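Local coordinates for protein exonuclease mut-7 homolog (PDB 7JW2) that probably trims the 3' ends of Argonaute-bound microRNAs as a magnesium-dependent 3'-5' exoribonuclease, this chain being its exonuclease domain, at residues Gln31-Phe36 with Cys191-Tyr196; Asn82-Asp87 with Pro108-Met113; Phe94-Asp99 with Ile122-Leu127. All coordinates share one frame; numbering follows the deposited sequence.

Contact 1 (Gln31-Phe36 with Cys191-Tyr196); sequences QSMIAF and CLLEIY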
loop_
_atom_site.group_PDB
_atom_site.type_symbol
_atom_site.label_atom_id
_atom_site.label_comp_id
_atom_site.label_asym_id
_atom_site.label_seq_id
_atom_site.Cartn_x
_atom_site.Cartn_y
_atom_site.Cartn_z
ATOM N N GLN A 31 -5.857 -2.029 -11.365
ATOM C CA GLN A 31 -5.947 -2.859 -12.548
ATOM C C GLN A 31 -7.357 -3.398 -12.729
ATOM O O GLN A 31 -8.126 -3.545 -11.776
ATOM C CB GLN A 31 -4.982 -4.041 -12.438
ATOM C CG GLN A 31 -3.521 -3.649 -12.331
ATOM C CD GLN A 31 -2.901 -3.332 -13.670
ATOM O OE1 GLN A 31 -3.442 -3.697 -14.724
ATOM N NE2 GLN A 31 -1.759 -2.655 -13.646
ATOM N N SER A 32 -7.684 -3.718 -13.984
ATOM C CA SER A 32 -8.961 -4.336 -14.312
ATOM C C SER A 32 -8.856 -5.823 -14.598
ATOM O O SER A 32 -9.890 -6.503 -14.632
ATOM C CB SER A 32 -9.601 -3.654 -15.527
ATOM O OG SER A 32 -9.975 -2.343 -15.170
ATOM N N MET A 33 -7.643 -6.349 -14.766
ATOM C CA MET A 33 -7.451 -7.772 -15.014
ATOM C C MET A 33 -6.118 -8.199 -14.414
ATOM O O MET A 33 -5.088 -7.575 -14.695
ATOM C CB MET A 33 -7.493 -8.096 -16.512
ATOM C CG MET A 33 -7.336 -9.580 -16.789
ATOM S SD MET A 33 -7.686 -10.112 -18.476
ATOM C CE MET A 33 -6.607 -9.025 -19.354
ATOM N N ILE A 34 -6.150 -9.267 -13.602
ATOM C CA ILE A 34 -4.985 -9.817 -12.912
ATOM C C ILE A 34 -5.061 -11.330 -13.041
ATOM O O ILE A 34 -6.143 -11.916 -13.019
ATOM C CB ILE A 34 -4.948 -9.436 -11.410
ATOM C CG1 ILE A 34 -5.063 -7.933 -11.242
ATOM C CG2 ILE A 34 -3.666 -9.949 -10.710
ATOM C CD1 ILE A 34 -3.850 -7.233 -11.591
ATOM N N ALA A 35 -3.909 -11.974 -13.154
ATOM C CA ALA A 35 -3.854 -13.424 -13.096
ATOM C C ALA A 35 -3.148 -13.837 -11.815
ATOM O O ALA A 35 -2.277 -13.120 -11.325
ATOM C CB ALA A 35 -3.133 -13.995 -14.319
ATOM N N PHE A 36 -3.536 -14.979 -11.255
ATOM C CA PHE A 36 -2.864 -15.425 -10.036
ATOM C C PHE A 36 -2.579 -16.916 -10.070
ATOM O O PHE A 36 -3.265 -17.707 -10.734
ATOM C CB PHE A 36 -3.640 -15.045 -8.752
ATOM C CG PHE A 36 -4.905 -15.822 -8.511
ATOM C CD1 PHE A 36 -4.906 -17.009 -7.796
ATOM C CD2 PHE A 36 -6.115 -15.306 -8.934
ATOM C CE1 PHE A 36 -6.098 -17.698 -7.559
ATOM C CE2 PHE A 36 -7.309 -15.972 -8.694
ATOM C CZ PHE A 36 -7.304 -17.169 -8.007
ATOM N N CYS A 191 1.159 -16.549 -18.002
ATOM C CA CYS A 191 0.641 -17.251 -19.178
ATOM C C CYS A 191 -0.882 -17.331 -19.163
ATOM O O CYS A 191 -1.501 -17.540 -20.219
ATOM C CB CYS A 191 1.272 -18.647 -19.291
ATOM S SG CYS A 191 0.633 -19.911 -18.145
ATOM N N LEU A 192 -1.506 -17.172 -17.990
ATOM C CA LEU A 192 -2.962 -17.168 -17.933
ATOM C C LEU A 192 -3.528 -15.972 -18.684
ATOM O O LEU A 192 -4.569 -16.091 -19.351
ATOM C CB LEU A 192 -3.429 -17.160 -16.474
ATOM C CG LEU A 192 -2.845 -18.273 -15.599
ATOM C CD1 LEU A 192 -3.359 -18.097 -14.173
ATOM C CD2 LEU A 192 -3.186 -19.651 -16.156
ATOM N N LEU A 193 -2.839 -14.825 -18.620
ATOM C CA LEU A 193 -3.275 -13.660 -19.395
ATOM C C LEU A 193 -3.182 -13.943 -20.883
ATOM O O LEU A 193 -4.105 -13.617 -21.646
ATOM C CB LEU A 193 -2.436 -12.430 -19.056
ATOM C CG LEU A 193 -2.491 -11.921 -17.609
ATOM C CD1 LEU A 193 -1.274 -11.078 -17.326
ATOM C CD2 LEU A 193 -3.759 -11.090 -17.381
ATOM N N GLU A 194 -2.075 -14.549 -21.313
ATOM C CA GLU A 194 -1.898 -14.880 -22.726
ATOM C C GLU A 194 -2.923 -15.904 -23.198
ATOM O O GLU A 194 -3.421 -15.811 -24.330
ATOM C CB GLU A 194 -0.479 -15.405 -22.959
ATOM C CG GLU A 194 0.616 -14.462 -22.503
ATOM C CD GLU A 194 1.982 -15.120 -22.523
ATOM O OE1 GLU A 194 2.190 -16.077 -21.747
ATOM O OE2 GLU A 194 2.854 -14.665 -23.297
ATOM N N ILE A 195 -3.258 -16.882 -22.350
ATOM C CA ILE A 195 -4.295 -17.856 -22.693
ATOM C C ILE A 195 -5.644 -17.166 -22.880
ATOM O O ILE A 195 -6.339 -17.389 -23.880
ATOM C CB ILE A 195 -4.372 -18.957 -21.625
ATOM C CG1 ILE A 195 -3.187 -19.918 -21.760
ATOM C CG2 ILE A 195 -5.670 -19.707 -21.729
ATOM C CD1 ILE A 195 -3.019 -20.804 -20.548
ATOM N N TYR A 196 -6.050 -16.334 -21.914
ATOM C CA TYR A 196 -7.339 -15.656 -22.037
ATOM C C TYR A 196 -7.403 -14.836 -23.315
ATOM O O TYR A 196 -8.425 -14.843 -24.021
ATOM C CB TYR A 196 -7.601 -14.768 -20.809
ATOM C CG TYR A 196 -9.000 -14.203 -20.843
ATOM C CD1 TYR A 196 -10.092 -15.001 -20.529
ATOM C CD2 TYR A 196 -9.237 -12.900 -21.251
ATOM C CE1 TYR A 196 -11.388 -14.515 -20.599
ATOM C CE2 TYR A 196 -10.539 -12.406 -21.325
ATOM C CZ TYR A 196 -11.601 -13.226 -20.988
ATOM O OH TYR A 196 -12.902 -12.766 -21.055
#
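A methionine sulfur set obliquely against a tyrosine ring marks this junction of strand and helix: SD of M33 lies 5.1 Å from the centroid of the Y196 ring, 45° off the ring normal. The nearest ring atom is CD2 of Y196, 4.2 Å from M33 SD, a Met-aromatic contact of ordinary van der Waals closeness. M33 reaches it with an extended chain that bends only at its last torsion (chi3 54°). Its CG and its terminal methyl both rest on one branch of a leucine, CG at 3.9 Å and CE at 4.0 Å from L193 CD2, and the two side chains run alongside, pointing opposite ways. M33 and A35 alternate with I34 and F36 along the strand, the first pair aimed at the helix and the second turned from it. At A35 the two backbones come closest, opposite L192: A35 CB sits 3.8 Å from L192 CB and 3.9 Å from L193 CG, wedged between two consecutive leucines. The strand segment and the helix segment pass 8.0 Å apart at 124°. This is the layered alpha/beta architecture of RNase H-like 3'-5' exonucleases, in which a central mixed sheet is covered by helices; here helix 179-205 lies on strand 33-40. Beside A35 the helix meets backbone as well as side chains, with L192 CD1 3.5 Å from the carbonyl O of F36. No hydrogen bond joins the two segments, so the adhesion is apolar. L92 of the neighbouring strand 90-93 touches both L193 and Y196, while W58 touches M33 and L193, extending the same hydrophobic layer.

Contact 2 (Asn82-Asp87 with Pro108-Met113); sequences NVFNRD and PSFNVM
F84 meets the loop at every stage of its side chain. Its CB touches V112 CG2 at 3.9 Å; its CG touches the same methyl and lies 4.0 Å from F110 CZ, the ring atom aimed at its face. Farther out, CD1 and CE1 lie under the CZ-CE1 edge of F110, with F84 CE1 3.5 Å from F110 CZ. On the other side of the ring CD2 stays on the V112 methyls and CE2 only just reaches F110 CZ, while F84 CZ at the far end is within 3.8 Å of F110 CZ. The result is a T-shaped pair, offset toward the rim of F84, with centroids 5.0 Å apart and planes at 88°. V112 CG2 lies over a face of F110 and meets the F84 ring obliquely.

The next residue adds a polar grip. N85 CG is anti to its carbonyl carbon (chi1 -65°), which sends the amide across to the loop backbone. There OD1 accepts from M113 N (2.8 Å, 175° at the hydrogen) and ND2 donates to N111 O (2.9 Å, nearly as straight), the acceptor lying in the amide plane. Two bonds to the main chain on either side of V112 fix the rotation of the amide. M113 runs roughly perpendicular to that amide, its CG 3.4 Å from N85 OD1. The loop is shaped for this by consecutive inverse gamma turns centred on F110 and N111, both closed by weak bonds.

N85 is the first residue beyond helix 73-84, and the loop follows helix 96-106, whose I100 touches V112. F110 also meets W76 and F103, one from each of these helices, while F84 leans toward the sheet, edge-to-face with F36 of strand 33-40.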
loop_
_atom_site.group_PDB
_atom_site.type_symbol
_atom_site.label_atom_id
_atom_site.label_comp_id
_atom_site.label_asym_id
_atom_site.label_seq_id
_atom_site.Cartn_x
_atom_site.Cartn_y
_atom_site.Cartn_z
ATOM N N ASN A 82 -8.798 -5.329 -1.737
ATOM C CA ASN A 82 -8.518 -4.393 -2.815
ATOM C C ASN A 82 -8.183 -5.074 -4.133
ATOM O O ASN A 82 -8.041 -4.376 -5.152
ATOM C CB ASN A 82 -7.405 -3.437 -2.401
ATOM C CG ASN A 82 -7.868 -2.467 -1.344
ATOM O OD1 ASN A 82 -8.647 -1.558 -1.633
ATOM N ND2 ASN A 82 -7.423 -2.664 -0.106
ATOM N N VAL A 83 -8.116 -6.409 -4.157
ATOM C CA VAL A 83 -7.854 -7.150 -5.389
ATOM C C VAL A 83 -8.834 -8.312 -5.543
ATOM O O VAL A 83 -9.583 -8.376 -6.523
ATOM C CB VAL A 83 -6.397 -7.654 -5.437
ATOM C CG1 VAL A 83 -6.162 -8.542 -6.660
ATOM C CG2 VAL A 83 -5.426 -6.468 -5.438
ATOM N N PHE A 84 -8.841 -9.252 -4.595
ATOM C CA PHE A 84 -9.510 -10.522 -4.865
ATOM C C PHE A 84 -11.021 -10.452 -4.699
ATOM O O PHE A 84 -11.759 -11.003 -5.530
ATOM C CB PHE A 84 -8.923 -11.619 -3.989
ATOM C CG PHE A 84 -7.644 -12.144 -4.513
ATOM C CD1 PHE A 84 -6.469 -11.434 -4.321
ATOM C CD2 PHE A 84 -7.614 -13.306 -5.267
ATOM C CE1 PHE A 84 -5.271 -11.898 -4.831
ATOM C CE2 PHE A 84 -6.426 -13.782 -5.778
ATOM C CZ PHE A 84 -5.247 -13.077 -5.566
ATOM N N ASN A 85 -11.506 -9.800 -3.648
ATOM C CA ASN A 85 -12.941 -9.766 -3.364
ATOM C C ASN A 85 -13.618 -8.549 -3.959
ATOM O O ASN A 85 -14.459 -7.908 -3.319
ATOM C CB ASN A 85 -13.163 -9.826 -1.856
ATOM C CG ASN A 85 -12.713 -11.136 -1.260
ATOM O OD1 ASN A 85 -12.670 -12.162 -1.944
ATOM N ND2 ASN A 85 -12.368 -11.112 0.019
ATOM N N ARG A 86 -13.237 -8.194 -5.176
ATOM C CA ARG A 86 -13.810 -7.072 -5.900
ATOM C C ARG A 86 -14.460 -7.584 -7.173
ATOM O O ARG A 86 -13.812 -8.266 -7.973
ATOM C CB ARG A 86 -12.738 -6.053 -6.247
ATOM C CG ARG A 86 -12.253 -5.257 -5.085
ATOM C CD ARG A 86 -11.169 -4.331 -5.540
ATOM N NE ARG A 86 -11.635 -3.411 -6.575
ATOM C CZ ARG A 86 -10.833 -2.570 -7.210
ATOM N NH1 ARG A 86 -9.537 -2.559 -6.921
ATOM N NH2 ARG A 86 -11.316 -1.750 -8.135
ATOM N N ASP A 87 -15.729 -7.238 -7.375
ATOM C CA ASP A 87 -16.418 -7.666 -8.583
ATOM C C ASP A 87 -15.988 -6.885 -9.821
ATOM O O ASP A 87 -16.314 -7.311 -10.935
ATOM C CB ASP A 87 -17.932 -7.534 -8.398
ATOM C CG ASP A 87 -18.517 -8.625 -7.512
ATOM O OD1 ASP A 87 -19.642 -8.437 -6.996
ATOM O OD2 ASP A 87 -17.861 -9.673 -7.333
ATOM N N PRO A 108 -5.172 -17.905 6.889
ATOM C CA PRO A 108 -6.610 -17.677 7.109
ATOM C C PRO A 108 -7.056 -16.233 6.932
ATOM O O PRO A 108 -8.220 -16.013 6.578
ATOM C CB PRO A 108 -6.819 -18.165 8.549
ATOM C CG PRO A 108 -5.712 -19.168 8.759
ATOM C CD PRO A 108 -4.537 -18.577 8.038
ATOM N N SER A 109 -6.174 -15.248 7.157
ATOM C CA SER A 109 -6.552 -13.847 6.970
ATOM C C SER A 109 -6.693 -13.462 5.502
ATOM O O SER A 109 -7.329 -12.451 5.205
ATOM C CB SER A 109 -5.522 -12.934 7.631
ATOM O OG SER A 109 -5.458 -13.179 9.019
ATOM N N PHE A 110 -6.111 -14.243 4.583
ATOM C CA PHE A 110 -6.240 -14.010 3.143
ATOM C C PHE A 110 -7.518 -14.707 2.706
ATOM O O PHE A 110 -7.512 -15.783 2.099
ATOM C CB PHE A 110 -5.010 -14.525 2.400
ATOM C CG PHE A 110 -5.019 -14.226 0.923
ATOM C CD1 PHE A 110 -5.383 -12.977 0.452
ATOM C CD2 PHE A 110 -4.687 -15.213 -0.002
ATOM C CE1 PHE A 110 -5.406 -12.705 -0.911
ATOM C CE2 PHE A 110 -4.702 -14.937 -1.366
ATOM C CZ PHE A 110 -5.063 -13.683 -1.815
ATOM N N ASN A 111 -8.635 -14.065 3.033
ATOM C CA ASN A 111 -9.953 -14.688 2.999
ATOM C C ASN A 111 -10.622 -14.361 1.665
ATOM O O ASN A 111 -11.415 -13.434 1.553
ATOM C CB ASN A 111 -10.767 -14.197 4.196
ATOM C CG ASN A 111 -12.169 -14.741 4.223
ATOM O OD1 ASN A 111 -12.380 -15.940 4.096
ATOM N ND2 ASN A 111 -13.141 -13.857 4.410
ATOM N N VAL A 112 -10.287 -15.150 0.643
ATOM C CA VAL A 112 -10.826 -14.935 -0.702
ATOM C C VAL A 112 -12.190 -15.601 -0.821
ATOM O O VAL A 112 -12.348 -16.780 -0.475
ATOM C CB VAL A 112 -9.863 -15.471 -1.773
ATOM C CG1 VAL A 112 -10.484 -15.295 -3.155
ATOM C CG2 VAL A 112 -8.512 -14.766 -1.695
ATOM N N MET A 113 -13.165 -14.853 -1.341
ATOM C CA MET A 113 -14.523 -15.349 -1.551
ATOM C C MET A 113 -14.660 -15.937 -2.956
ATOM O O MET A 113 -14.554 -15.219 -3.956
ATOM C CB MET A 113 -15.544 -14.230 -1.334
ATOM C CG MET A 113 -15.293 -13.384 -0.074
ATOM S SD MET A 113 -16.292 -11.872 0.060
ATOM C CE MET A 113 -15.905 -11.349 1.727
#

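Contact 3 (Phe94-Asp99 with Ile122-Leu127); sequences FAPSTD and ILDLQL
F94 lays its ring over the side chain of Q126, with Q126 CB 4.2 Å from the ring centroid and 19° off the normal, a CH-pi contact offset toward the rim. The extended glutamine continues past the rim of the ring: its CD is 4.0 Å from F94 CZ, and its OE1 goes on to approach the methyl of A95. L125 CB touches the ring obliquely near CD2, at 4.4 Å from that atom.

Behind the ring, D124 ties the two segments together. Its CG stands anti to its own backbone N (chi1 -178°), which carries the carboxylate to the chain turn at A95. OD1 accepts from A95 N at 2.8 Å, with 153° at the hydrogen, and from Q126 N at 2.9 Å. The donors stand well out of the carboxylate plane, one on each face, and hold the oxygen between them. The second bond caps helix 125-132, with D124 as its N-cap residue. One carboxylate oxygen therefore joins the start of that helix to the turn leading into helix 96-106.

The contact joins elements of a beta-alpha-beta unit, strand 90-93, helix 96-106 and strand 122-124, with the strands parallel and adjacent in the sheet. It lies where the first strand hands over to its helix, beside the C-terminal end of the second. P96 packs its CD against D124, 3.3 Å from CG, while its CB meets I122 CG2 at 4.2 Å. On the opposite side of the strand from I122, L123 packs on Y196 of helix 179-205.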
loop_
_atom_site.group_PDB
_atom_site.type_symbol
_atom_site.label_atom_id
_atom_site.label_comp_id
_atom_site.label_asym_id
_atom_site.label_seq_id
_atom_site.Cartn_x
_atom_site.Cartn_y
_atom_site.Cartn_z
ATOM N N PHE A 94 -6.367 -21.000 -12.880
ATOM C CA PHE A 94 -6.628 -22.343 -13.392
ATOM C C PHE A 94 -6.978 -23.226 -12.202
ATOM O O PHE A 94 -6.174 -23.365 -11.277
ATOM C CB PHE A 94 -5.420 -22.895 -14.166
ATOM C CG PHE A 94 -5.735 -24.122 -14.996
ATOM C CD1 PHE A 94 -5.762 -25.390 -14.414
ATOM C CD2 PHE A 94 -6.005 -24.009 -16.356
ATOM C CE1 PHE A 94 -6.054 -26.517 -15.188
ATOM C CE2 PHE A 94 -6.301 -25.137 -17.125
ATOM C CZ PHE A 94 -6.324 -26.381 -16.534
ATOM N N ALA A 95 -8.185 -23.785 -12.208
ATOM C CA ALA A 95 -8.706 -24.567 -11.092
ATOM C C ALA A 95 -8.504 -23.875 -9.733
ATOM O O ALA A 95 -7.895 -24.435 -8.835
ATOM C CB ALA A 95 -8.081 -25.956 -11.081
ATOM N N PRO A 96 -9.057 -22.661 -9.569
ATOM C CA PRO A 96 -8.752 -21.850 -8.374
ATOM C C PRO A 96 -9.220 -22.453 -7.058
ATOM O O PRO A 96 -8.640 -22.122 -6.013
ATOM C CB PRO A 96 -9.487 -20.534 -8.660
ATOM C CG PRO A 96 -10.616 -20.919 -9.569
ATOM C CD PRO A 96 -10.020 -21.991 -10.450
ATOM N N SER A 97 -10.249 -23.309 -7.068
ATOM C CA SER A 97 -10.795 -23.841 -5.818
ATOM C C SER A 97 -9.734 -24.541 -4.986
ATOM O O SER A 97 -9.791 -24.508 -3.752
ATOM C CB SER A 97 -11.940 -24.812 -6.107
ATOM O OG SER A 97 -13.103 -24.119 -6.516
ATOM N N THR A 98 -8.759 -25.173 -5.636
ATOM C CA THR A 98 -7.715 -25.877 -4.907
ATOM C C THR A 98 -6.914 -24.916 -4.033
ATOM O O THR A 98 -6.840 -25.088 -2.809
ATOM C CB THR A 98 -6.803 -26.615 -5.885
ATOM O OG1 THR A 98 -7.601 -27.344 -6.829
ATOM C CG2 THR A 98 -5.908 -27.578 -5.135
ATOM N N ASP A 99 -6.311 -23.890 -4.646
ATOM C CA ASP A 99 -5.510 -22.942 -3.872
ATOM C C ASP A 99 -6.360 -22.201 -2.855
ATOM O O ASP A 99 -5.933 -22.007 -1.709
ATOM C CB ASP A 99 -4.826 -21.922 -4.784
ATOM C CG ASP A 99 -3.618 -22.486 -5.518
ATOM O OD1 ASP A 99 -3.113 -23.564 -5.128
ATOM O OD2 ASP A 99 -3.162 -21.821 -6.485
ATOM N N ILE A 122 -13.631 -14.067 -10.246
ATOM C CA ILE A 122 -12.521 -14.993 -10.462
ATOM C C ILE A 122 -12.941 -15.997 -11.531
ATOM O O ILE A 122 -13.877 -16.779 -11.328
ATOM C CB ILE A 122 -12.116 -15.705 -9.161
ATOM C CG1 ILE A 122 -11.612 -14.703 -8.110
ATOM C CG2 ILE A 122 -11.033 -16.758 -9.428
ATOM C CD1 ILE A 122 -11.635 -15.269 -6.694
ATOM N N LEU A 123 -12.226 -16.002 -12.650
ATOM C CA LEU A 123 -12.516 -16.904 -13.757
ATOM C C LEU A 123 -11.564 -18.092 -13.734
ATOM O O LEU A 123 -10.342 -17.921 -13.820
ATOM C CB LEU A 123 -12.400 -16.183 -15.092
ATOM C CG LEU A 123 -12.617 -17.123 -16.286
ATOM C CD1 LEU A 123 -14.071 -17.594 -16.342
ATOM C CD2 LEU A 123 -12.218 -16.439 -17.580
ATOM N N ASP A 124 -12.131 -19.291 -13.645
ATOM C CA ASP A 124 -11.394 -20.535 -13.840
ATOM C C ASP A 124 -11.235 -20.778 -15.337
ATOM O O ASP A 124 -12.228 -20.996 -16.040
ATOM C CB ASP A 124 -12.151 -21.679 -13.178
ATOM C CG ASP A 124 -11.432 -23.007 -13.288
ATOM O OD1 ASP A 124 -10.329 -23.065 -13.889
ATOM O OD2 ASP A 124 -11.973 -23.995 -12.752
ATOM N N LEU A 125 -9.997 -20.750 -15.837
ATOM C CA LEU A 125 -9.814 -20.945 -17.275
ATOM C C LEU A 125 -10.144 -22.363 -17.710
ATOM O O LEU A 125 -10.436 -22.574 -18.894
ATOM C CB LEU A 125 -8.390 -20.588 -17.700
ATOM C CG LEU A 125 -8.113 -19.078 -17.721
ATOM C CD1 LEU A 125 -6.637 -18.820 -17.923
ATOM C CD2 LEU A 125 -8.919 -18.386 -18.813
ATOM N N GLN A 126 -10.111 -23.332 -16.790
ATOM C CA GLN A 126 -10.560 -24.676 -17.149
ATOM C C GLN A 126 -12.049 -24.699 -17.473
ATOM O O GLN A 126 -12.482 -25.480 -18.327
ATOM C CB GLN A 126 -10.243 -25.658 -16.022
ATOM C CG GLN A 126 -10.342 -27.122 -16.443
ATOM C CD GLN A 126 -9.739 -28.058 -15.422
ATOM O OE1 GLN A 126 -9.799 -27.803 -14.222
ATOM N NE2 GLN A 126 -9.162 -29.162 -15.894
ATOM N N LEU A 127 -12.845 -23.848 -16.818
ATOM C CA LEU A 127 -14.267 -23.750 -17.139
ATOM C C LEU A 127 -14.484 -23.084 -18.490
ATOM O O LEU A 127 -15.368 -23.490 -19.255
ATOM C CB LEU A 127 -15.000 -22.969 -16.048
ATOM C CG LEU A 127 -15.159 -23.630 -14.683
ATOM C CD1 LEU A 127 -15.844 -22.678 -13.712
ATOM C CD2 LEU A 127 -15.937 -24.931 -14.811
#

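How the contacts relate
All three contacts lie in one exonuclease domain built on a mixed sheet. Along the chain, contact 1 spans the longest interval, from strand 33-40 to helix 179-205, and encloses the other two; contacts 2 and 3 alternate their segments. Centre to centre, contact 1 lies about 17 Å from contact 2 and about 12 Å from contact 3, while about 15 Å separates contact 2 from contact 3. They nevertheless touch: F36 reaches I122, Y196 packs on L125, and V112 meets I122. Contacts 1 and 3 share the sheet, whereas contact 2 fastens helix 73-84 to the loop beyond helix 96-106, so neighbouring contacts share side chains between sheet and helices.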